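Local coordinates for protein diaminopimelate decarboxylase (Methanocaldococcus jannaschii, PDB 1TUF) that catalyses the pyridoxal-phosphate-dependent decarboxylation of meso-diaminopimelate to L-lysine, the last step of lysine biosynthesis by the diaminopimelate pathway, and works as a homodimer, at residues Lys52-Glu57 against Thr274-Lys279; Gly300-Lys305 against Leu379-Val384; Asp326-Ala331 against Met391-Asn396. All coordinates share one frame; numbering follows the deposited sequence.

Contact 1: Lys52-Glu57 against Thr274-Lys279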
# COMPACT_ATOMS: atom_id res chain seq x y z
N LYS A 52 -21.16 29.77 0.49
CA LYS A 52 -21.17 31.18 0.08
C LYS A 52 -21.81 32.04 1.16
O LYS A 52 -21.60 33.25 1.21
CB LYS A 52 -21.92 31.37 -1.23
CG LYS A 52 -21.06 31.21 -2.48
CD LYS A 52 -21.88 31.39 -3.76
CE LYS A 52 -21.03 31.16 -5.01
NZ LYS A 52 -21.85 31.20 -6.25
N ARG A 53 -22.58 31.39 2.02
CA ARG A 53 -23.25 32.07 3.10
C ARG A 53 -22.26 32.69 4.08
O ARG A 53 -22.58 33.67 4.76
CB ARG A 53 -24.15 31.07 3.83
CG ARG A 53 -24.89 31.65 5.02
CD ARG A 53 -25.64 30.56 5.76
NE ARG A 53 -26.01 31.00 7.10
CZ ARG A 53 -26.46 30.19 8.05
NH1 ARG A 53 -26.59 28.89 7.81
NH2 ARG A 53 -26.76 30.67 9.25
N TRP A 54 -21.05 32.14 4.14
CA TRP A 54 -20.04 32.65 5.06
C TRP A 54 -19.44 34.01 4.67
O TRP A 54 -19.04 34.79 5.54
CB TRP A 54 -18.92 31.61 5.22
CG TRP A 54 -17.90 32.01 6.24
CD1 TRP A 54 -16.64 32.46 6.01
CD2 TRP A 54 -18.08 32.02 7.66
NE1 TRP A 54 -16.02 32.76 7.20
CE2 TRP A 54 -16.88 32.50 8.23
CE3 TRP A 54 -19.13 31.67 8.51
CZ2 TRP A 54 -16.70 32.64 9.61
CZ3 TRP A 54 -18.96 31.81 9.88
CH2 TRP A 54 -17.75 32.29 10.42
N GLU A 55 -19.38 34.29 3.37
CA GLU A 55 -18.83 35.56 2.90
C GLU A 55 -19.97 36.56 2.69
O GLU A 55 -19.93 37.40 1.80
CB GLU A 55 -18.06 35.37 1.59
CG GLU A 55 -17.18 36.57 1.20
CD GLU A 55 -16.46 36.40 -0.14
OE1 GLU A 55 -17.15 36.40 -1.19
OE2 GLU A 55 -15.22 36.28 -0.14
N GLU A 56 -21.00 36.45 3.52
CA GLU A 56 -22.13 37.35 3.43
C GLU A 56 -22.42 37.84 4.83
O GLU A 56 -22.54 39.04 5.08
CB GLU A 56 -23.36 36.63 2.85
CG GLU A 56 -23.11 35.91 1.53
CD GLU A 56 -24.37 35.31 0.93
OE1 GLU A 56 -25.19 34.75 1.69
OE2 GLU A 56 -24.54 35.39 -0.30
N GLU A 57 -22.51 36.89 5.76
CA GLU A 57 -22.80 37.23 7.13
C GLU A 57 -21.56 37.58 7.94
O GLU A 57 -21.67 37.99 9.10
CB GLU A 57 -23.56 36.08 7.80
CG GLU A 57 -24.89 35.77 7.13
CD GLU A 57 -25.69 34.74 7.90
OE1 GLU A 57 -25.96 34.97 9.10
OE2 GLU A 57 -26.04 33.70 7.31
N THR A 274 -22.94 26.97 13.98
CA THR A 274 -22.13 26.82 15.19
C THR A 274 -21.14 27.97 15.34
O THR A 274 -20.97 28.52 16.43
CB THR A 274 -21.34 25.51 15.16
OG1 THR A 274 -22.25 24.42 15.00
CG2 THR A 274 -20.56 25.34 16.45
N MET A 275 -20.49 28.30 14.23
CA MET A 275 -19.52 29.38 14.18
C MET A 275 -20.16 30.70 14.62
O MET A 275 -19.67 31.38 15.53
CB MET A 275 -18.99 29.52 12.75
CG MET A 275 -18.07 28.40 12.29
SD MET A 275 -16.37 28.71 12.81
CE MET A 275 -15.76 29.70 11.42
N LEU A 276 -21.26 31.04 13.96
CA LEU A 276 -21.99 32.28 14.23
C LEU A 276 -22.33 32.49 15.71
O LEU A 276 -22.31 33.63 16.19
CB LEU A 276 -23.25 32.32 13.36
CG LEU A 276 -23.00 32.39 11.85
CD1 LEU A 276 -24.31 32.35 11.07
CD2 LEU A 276 -22.22 33.65 11.52
N LYS A 277 -22.60 31.42 16.44
CA LYS A 277 -22.92 31.54 17.86
C LYS A 277 -21.80 32.21 18.65
O LYS A 277 -21.91 32.39 19.86
CB LYS A 277 -23.21 30.17 18.47
CG LYS A 277 -24.37 29.43 17.85
CD LYS A 277 -24.61 28.10 18.56
CE LYS A 277 -25.79 27.34 17.94
NZ LYS A 277 -26.20 26.16 18.76
N TYR A 278 -20.71 32.57 17.97
CA TYR A 278 -19.58 33.21 18.64
C TYR A 278 -19.34 34.58 18.00
O TYR A 278 -18.32 35.23 18.24
CB TYR A 278 -18.31 32.35 18.52
CG TYR A 278 -18.41 31.00 19.20
CD1 TYR A 278 -19.28 30.02 18.73
CD2 TYR A 278 -17.66 30.71 20.35
CE1 TYR A 278 -19.41 28.78 19.37
CE2 TYR A 278 -17.78 29.47 21.01
CZ TYR A 278 -18.66 28.52 20.51
OH TYR A 278 -18.81 27.30 21.15
N LYS A 279 -20.31 35.00 17.19
CA LYS A 279 -20.23 36.28 16.50
C LYS A 279 -19.89 37.42 17.45
O LYS A 279 -19.33 38.43 17.05
CB LYS A 279 -21.56 36.57 15.79
CG LYS A 279 -21.54 37.79 14.90
CD LYS A 279 -22.85 37.93 14.14
CE LYS A 279 -22.83 39.15 13.23
NZ LYS A 279 -24.11 39.32 12.49

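Contact 2: Gly300-Lys305 against Leu379-Val384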
# COMPACT_ATOMS: atom_id res chain seq x y z
N GLY A 300 -13.91 9.14 -9.86
CA GLY A 300 -13.09 8.10 -10.43
C GLY A 300 -13.70 6.72 -10.56
O GLY A 300 -14.38 6.24 -9.67
N TYR A 301 -13.44 6.08 -11.69
CA TYR A 301 -13.92 4.74 -11.93
C TYR A 301 -12.71 3.92 -12.41
O TYR A 301 -11.85 4.43 -13.13
CB TYR A 301 -15.03 4.76 -12.99
CG TYR A 301 -16.17 5.68 -12.60
CD1 TYR A 301 -16.08 7.06 -12.80
CD2 TYR A 301 -17.30 5.17 -11.96
CE1 TYR A 301 -17.09 7.92 -12.36
CE2 TYR A 301 -18.32 6.03 -11.51
CZ TYR A 301 -18.20 7.40 -11.71
OH TYR A 301 -19.19 8.24 -11.26
N LEU A 302 -12.63 2.66 -11.98
CA LEU A 302 -11.52 1.81 -12.40
C LEU A 302 -12.07 0.71 -13.27
O LEU A 302 -12.94 -0.06 -12.85
CB LEU A 302 -10.79 1.22 -11.18
CG LEU A 302 -9.60 0.27 -11.41
CD1 LEU A 302 -8.51 0.96 -12.23
CD2 LEU A 302 -9.05 -0.16 -10.07
N LEU A 303 -11.59 0.62 -14.50
CA LEU A 303 -12.07 -0.41 -15.40
C LEU A 303 -11.09 -1.56 -15.46
O LEU A 303 -9.87 -1.35 -15.53
CB LEU A 303 -12.28 0.16 -16.80
CG LEU A 303 -13.08 1.46 -16.90
CD1 LEU A 303 -13.27 1.78 -18.38
CD2 LEU A 303 -14.42 1.34 -16.19
N GLY A 304 -11.62 -2.78 -15.43
CA GLY A 304 -10.78 -3.96 -15.49
C GLY A 304 -11.42 -5.08 -16.29
O GLY A 304 -12.54 -5.48 -16.01
N LYS A 305 -10.70 -5.60 -17.28
CA LYS A 305 -11.22 -6.67 -18.12
C LYS A 305 -11.15 -8.01 -17.39
O LYS A 305 -10.20 -8.29 -16.65
CB LYS A 305 -10.41 -6.75 -19.42
CG LYS A 305 -11.06 -7.57 -20.52
CD LYS A 305 -10.11 -7.71 -21.70
CE LYS A 305 -10.82 -8.19 -22.97
NZ LYS A 305 -11.81 -7.21 -23.51
N LEU A 379 -15.55 -4.85 -16.20
CA LEU A 379 -16.26 -4.48 -14.99
C LEU A 379 -15.81 -3.07 -14.62
O LEU A 379 -14.75 -2.61 -15.05
CB LEU A 379 -15.94 -5.47 -13.86
CG LEU A 379 -16.26 -6.95 -14.14
CD1 LEU A 379 -15.96 -7.77 -12.90
CD2 LEU A 379 -17.72 -7.10 -14.53
N ALA A 380 -16.61 -2.38 -13.82
CA ALA A 380 -16.26 -1.03 -13.40
C ALA A 380 -16.43 -0.88 -11.90
O ALA A 380 -17.46 -1.25 -11.35
CB ALA A 380 -17.12 -0.02 -14.12
N ILE A 381 -15.42 -0.35 -11.24
CA ILE A 381 -15.53 -0.15 -9.80
C ILE A 381 -15.66 1.35 -9.54
O ILE A 381 -14.87 2.15 -10.03
CB ILE A 381 -14.33 -0.77 -9.06
CG1 ILE A 381 -14.43 -0.46 -7.57
CG2 ILE A 381 -13.05 -0.23 -9.61
CD1 ILE A 381 -13.45 -1.26 -6.73
N PHE A 382 -16.67 1.70 -8.75
CA PHE A 382 -16.98 3.10 -8.44
C PHE A 382 -16.18 3.75 -7.31
O PHE A 382 -15.60 3.08 -6.44
CB PHE A 382 -18.47 3.23 -8.08
CG PHE A 382 -19.42 3.07 -9.26
CD1 PHE A 382 -19.17 2.14 -10.26
CD2 PHE A 382 -20.60 3.81 -9.31
CE1 PHE A 382 -20.08 1.95 -11.30
CE2 PHE A 382 -21.53 3.63 -10.36
CZ PHE A 382 -21.26 2.69 -11.35
N ASP A 383 -16.16 5.07 -7.35
CA ASP A 383 -15.54 5.87 -6.32
C ASP A 383 -14.09 5.55 -6.00
O ASP A 383 -13.74 5.30 -4.85
CB ASP A 383 -16.43 5.76 -5.09
CG ASP A 383 -17.91 5.92 -5.43
OD1 ASP A 383 -18.32 7.05 -5.76
OD2 ASP A 383 -18.66 4.91 -5.39
N VAL A 384 -13.24 5.59 -7.02
CA VAL A 384 -11.84 5.29 -6.79
C VAL A 384 -10.99 6.54 -7.00
O VAL A 384 -9.76 6.48 -6.99
CB VAL A 384 -11.37 4.13 -7.71
CG1 VAL A 384 -12.16 2.86 -7.36
CG2 VAL A 384 -11.60 4.48 -9.18

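Contact 3: Asp326-Ala331 against Met391-Asn396. With AZ1 (azelaic acid), chain C.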
# COMPACT_ATOMS: atom_id res chain seq x y z
N ASP A 326 -3.20 -1.59 -8.00
CA ASP A 326 -3.79 -0.46 -8.72
C ASP A 326 -4.70 0.36 -7.80
O ASP A 326 -4.71 1.59 -7.85
CB ASP A 326 -4.63 -0.94 -9.91
CG ASP A 326 -3.83 -1.79 -10.88
OD1 ASP A 326 -2.74 -1.36 -11.31
OD2 ASP A 326 -4.32 -2.90 -11.23
N MET A 327 -5.47 -0.33 -6.97
CA MET A 327 -6.41 0.31 -6.06
C MET A 327 -6.42 -0.51 -4.76
O MET A 327 -6.99 -1.59 -4.69
CB MET A 327 -7.80 0.33 -6.72
CG MET A 327 -8.67 1.51 -6.36
SD MET A 327 -9.44 1.29 -4.77
CE MET A 327 -10.89 0.35 -5.24
N MET A 328 -5.76 0.03 -3.74
CA MET A 328 -5.60 -0.64 -2.45
C MET A 328 -6.75 -0.65 -1.45
O MET A 328 -6.76 -1.49 -0.54
CB MET A 328 -4.36 -0.07 -1.75
CG MET A 328 -3.04 -0.40 -2.44
SD MET A 328 -2.54 -2.12 -2.20
CE MET A 328 -1.86 -2.05 -0.53
N ARG A 329 -7.70 0.26 -1.59
CA ARG A 329 -8.79 0.36 -0.63
C ARG A 329 -9.48 -0.96 -0.17
O ARG A 329 -9.51 -1.26 1.02
CB ARG A 329 -9.83 1.37 -1.14
CG ARG A 329 -10.85 1.78 -0.11
CD ARG A 329 -11.54 3.11 -0.46
NE ARG A 329 -12.38 3.55 0.65
CZ ARG A 329 -13.59 3.06 0.92
NH1 ARG A 329 -14.12 2.13 0.14
NH2 ARG A 329 -14.24 3.47 2.00
N PRO A 330 -10.02 -1.76 -1.11
CA PRO A 330 -10.67 -3.02 -0.71
C PRO A 330 -9.80 -3.94 0.14
O PRO A 330 -10.18 -4.32 1.25
CB PRO A 330 -11.04 -3.65 -2.05
CG PRO A 330 -11.29 -2.46 -2.91
CD PRO A 330 -10.13 -1.56 -2.56
N ALA A 331 -8.64 -4.32 -0.38
CA ALA A 331 -7.73 -5.21 0.33
C ALA A 331 -7.18 -4.68 1.65
O ALA A 331 -6.93 -5.45 2.58
CB ALA A 331 -6.56 -5.59 -0.59
N MET A 391 -2.42 5.70 -3.71
CA MET A 391 -1.89 4.65 -2.84
C MET A 391 -1.49 3.42 -3.66
O MET A 391 -1.18 2.38 -3.11
CB MET A 391 -2.93 4.24 -1.79
CG MET A 391 -3.40 5.39 -0.92
SD MET A 391 -4.13 4.82 0.63
CE MET A 391 -5.52 3.75 0.04
N ALA A 392 -1.49 3.57 -4.98
CA ALA A 392 -1.13 2.48 -5.88
C ALA A 392 0.37 2.19 -5.81
O ALA A 392 1.18 3.07 -5.51
CB ALA A 392 -1.53 2.85 -7.31
N ASN A 393 0.74 0.94 -6.12
CA ASN A 393 2.13 0.53 -6.07
C ASN A 393 2.45 -0.56 -7.10
O ASN A 393 1.64 -0.87 -7.97
CB ASN A 393 2.43 -0.00 -4.68
CG ASN A 393 1.45 -1.05 -4.26
OD1 ASN A 393 0.64 -0.83 -3.36
ND2 ASN A 393 1.47 -2.20 -4.95
N ASN A 394 3.64 -1.16 -6.96
CA ASN A 394 4.11 -2.20 -7.87
C ASN A 394 4.18 -3.58 -7.24
O ASN A 394 4.93 -4.45 -7.70
CB ASN A 394 5.49 -1.84 -8.43
CG ASN A 394 5.45 -0.62 -9.34
OD1 ASN A 394 4.58 -0.51 -10.21
ND2 ASN A 394 6.40 0.29 -9.16
N TYR A 395 3.39 -3.80 -6.20
CA TYR A 395 3.37 -5.08 -5.53
C TYR A 395 3.16 -6.17 -6.57
O TYR A 395 2.37 -6.00 -7.51
CB TYR A 395 2.27 -5.10 -4.48
CG TYR A 395 2.27 -6.34 -3.63
CD1 TYR A 395 3.47 -6.93 -3.21
CD2 TYR A 395 1.06 -6.91 -3.21
CE1 TYR A 395 3.47 -8.06 -2.39
CE2 TYR A 395 1.05 -8.04 -2.40
CZ TYR A 395 2.25 -8.61 -1.99
OH TYR A 395 2.22 -9.69 -1.15
N ASN A 396 3.86 -7.29 -6.39
CA ASN A 396 3.82 -8.42 -7.33
C ASN A 396 4.40 -7.96 -8.66
O ASN A 396 3.98 -8.44 -9.71
CB ASN A 396 2.40 -8.91 -7.59
CG ASN A 396 1.86 -9.78 -6.48
OD1 ASN A 396 1.11 -10.73 -6.73
ND2 ASN A 396 2.23 -9.46 -5.24
C AZ1 C . -9.98 4.71 2.58
C2 AZ1 C . -9.06 5.75 3.23
C3 AZ1 C . -7.65 6.29 3.51
C4 AZ1 C . -7.17 7.51 4.30
C5 AZ1 C . -8.06 8.41 5.14
C6 AZ1 C . -7.45 9.00 6.42
C7 AZ1 C . -7.55 8.53 7.88
C8 AZ1 C . -6.60 8.99 8.98
C9 AZ1 C . -6.75 10.44 9.42
OXT AZ1 C . -11.33 4.79 2.71
O AZ1 C . -9.48 3.80 1.92
O2 AZ1 C . -7.93 10.82 10.01
OXT2 AZ1 C . -5.79 11.20 9.21

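Contact 1: Lys52-Glu57 against Thr274-Lys279
Trp54 and Leu276 carry most of this packing between 52-57 and 274-279, with Met275 beside them. The six-membered end of the indole is what reaches across: Trp54 CH2 lies 3.4 Å from Met275 CE, and Trp54 CZ3 lies 4.1 Å from Leu276 CD2. Bends at chi2 and chi3 (-85° and -88°) bring the Met275 methyl back to the ring, while its CB, pointing toward 52-57, lies against CZ3 on its own account. Its sulfur completes an oblique Met-aromatic contact, with SD 5.3 Å from the centroid of the six-membered ring of Trp54. The other branch of Leu276 meets a charged pair, CD1 standing 3.5 Å from Arg53 NH2 and 3.7 Å from Glu57 OE1. That pair is a salt bridge within 52-57: Arg53 NE gives a hydrogen bond to Glu57 OE2 (2.7 Å, 164° at the hydrogen), close to the guanidinium plane, and on the syn side of the carboxylate though tilted out of its plane. Further out, Asn273 holds Arg53 NH2 by a hydrogen bond. The contact joins helix 264-276 of the pyridoxal-binding barrel domain to the short helical turn at 54-57; Leu287 of strand 286-289 packs against Trp54 and Met275, and helix 218-236 flanks Thr274 and Tyr278.

Contact 2: Gly300-Lys305 against Leu379-Val384
In the mixed beta sheet, 300-305 pairs antiparallel with 379-381, the axes of these short strands 4.7 Å apart at closest and their directions 151° apart; 382-384 then leaves the strand. Leu302 and Ile381 make a hydrogen-bonded pair, with Leu302 N to Ile381 O at 3.0 Å in the carbonyl plane and a return bond from Ile381 N to Leu302 O. Gly304 and Leu379 repeat this pattern, while Leu303 and Ala380 form the non-hydrogen-bonded pair between them, where Leu303 CD2 rests 3.7 Å from Ala380 CB. Beyond Ile381 the chain turns through Asp383, whose phi and psi are both positive. Val384 N then reaches Gly300 O at 3.0 Å; the bond is straight at the hydrogen (174°), yet the donor stands above the carbonyl plane. Val384 CG2 packs against Leu302 CB at 3.9 Å. Tyr301 and Phe382 form a T-shaped stack, centroids 5.2 Å apart and planes at 79°, in which Tyr301 presents the edge containing CD2 and CE2 to one face of Phe382, and CE2 sits toward the rim of that ring. At the turn, Asp383 OD2 has a salt bridge to Lys257. Backbone bonds to Val34 and Leu32 place strand 32-36 on the other side of 300-305; the bond of Ala380 to Ile340 places strand 339-341 on the far edge of 379-381, and Phe382 continues the pairing with His338 next to it.

Contact 3: Asp326-Ala331 against Met391-Asn396
The Arg329 guanidinium meets azelaic acid at its edge, with OXT of the ligand in the guanidinium plane, while Tyr255 makes a cation-pi contact with the same group. Within 391-396, one face of the Tyr395 ring carries the Asn396 side-chain amide, its ND2 3.1 Å above the plane and over the ring centre. These groups belong to the active-site region of a class-II decarboxylase, where the loop 391-396 passes beside the segment leading into helix 329-333. Arg329 NE donates to OXT of azelaic acid at 2.6 Å with an angle of 152°; a weak second bond comes from NH2 to that same oxygen. The arginine chain runs extended from CG to NE, chi2 160° and chi3 -172°, which carries its head away from the loop and to the ligand carboxylate. This grip is consistent with the substrate-binding role inferred for Arg329, and Arg293 lies close by. Across the two segments, methionines pack: Met328 CB lies 4.4 Å from Met391 CE, and that methyl is also 4.4 Å from Arg329 N. Tyr395 OH is hydrogen-bonded to Glu359 and Asn396 OD1 to the backbone N of Cys358, both residues lining an azelaic acid pocket. The loop also faces the second subunit, where Met391 packs on Tyr395 of that subunit and Tyr395 on its Met391. Ala392 CB sits 3.5 Å from Asp326 O, a carbonyl that accepts a hydrogen bond from Tyr33 OH, and Met328 CG lies 3.4 Å from Met391 O.

From the N terminus, contact 1 comes first: residues 52-57 are joined to 274-279 across 216 residues that hold much of the parallel barrel, and this loop closes before the others open. The remaining two cross, since their segments alternate in the order 300-305, 326-331, 379-384 and 391-396. Contact 2 ties strands of the mixed sheet, and contact 3 brings the segment around helix 329-333 and a loop together at the ligand and the subunit interface. Their centres are about 14 Å apart, and Met327 bridges them, its CE 3.4 Å from Ile381 CD1. Contact 1 lies on the opposite side of the chain's centre, about 39 and 42 Å away between centres.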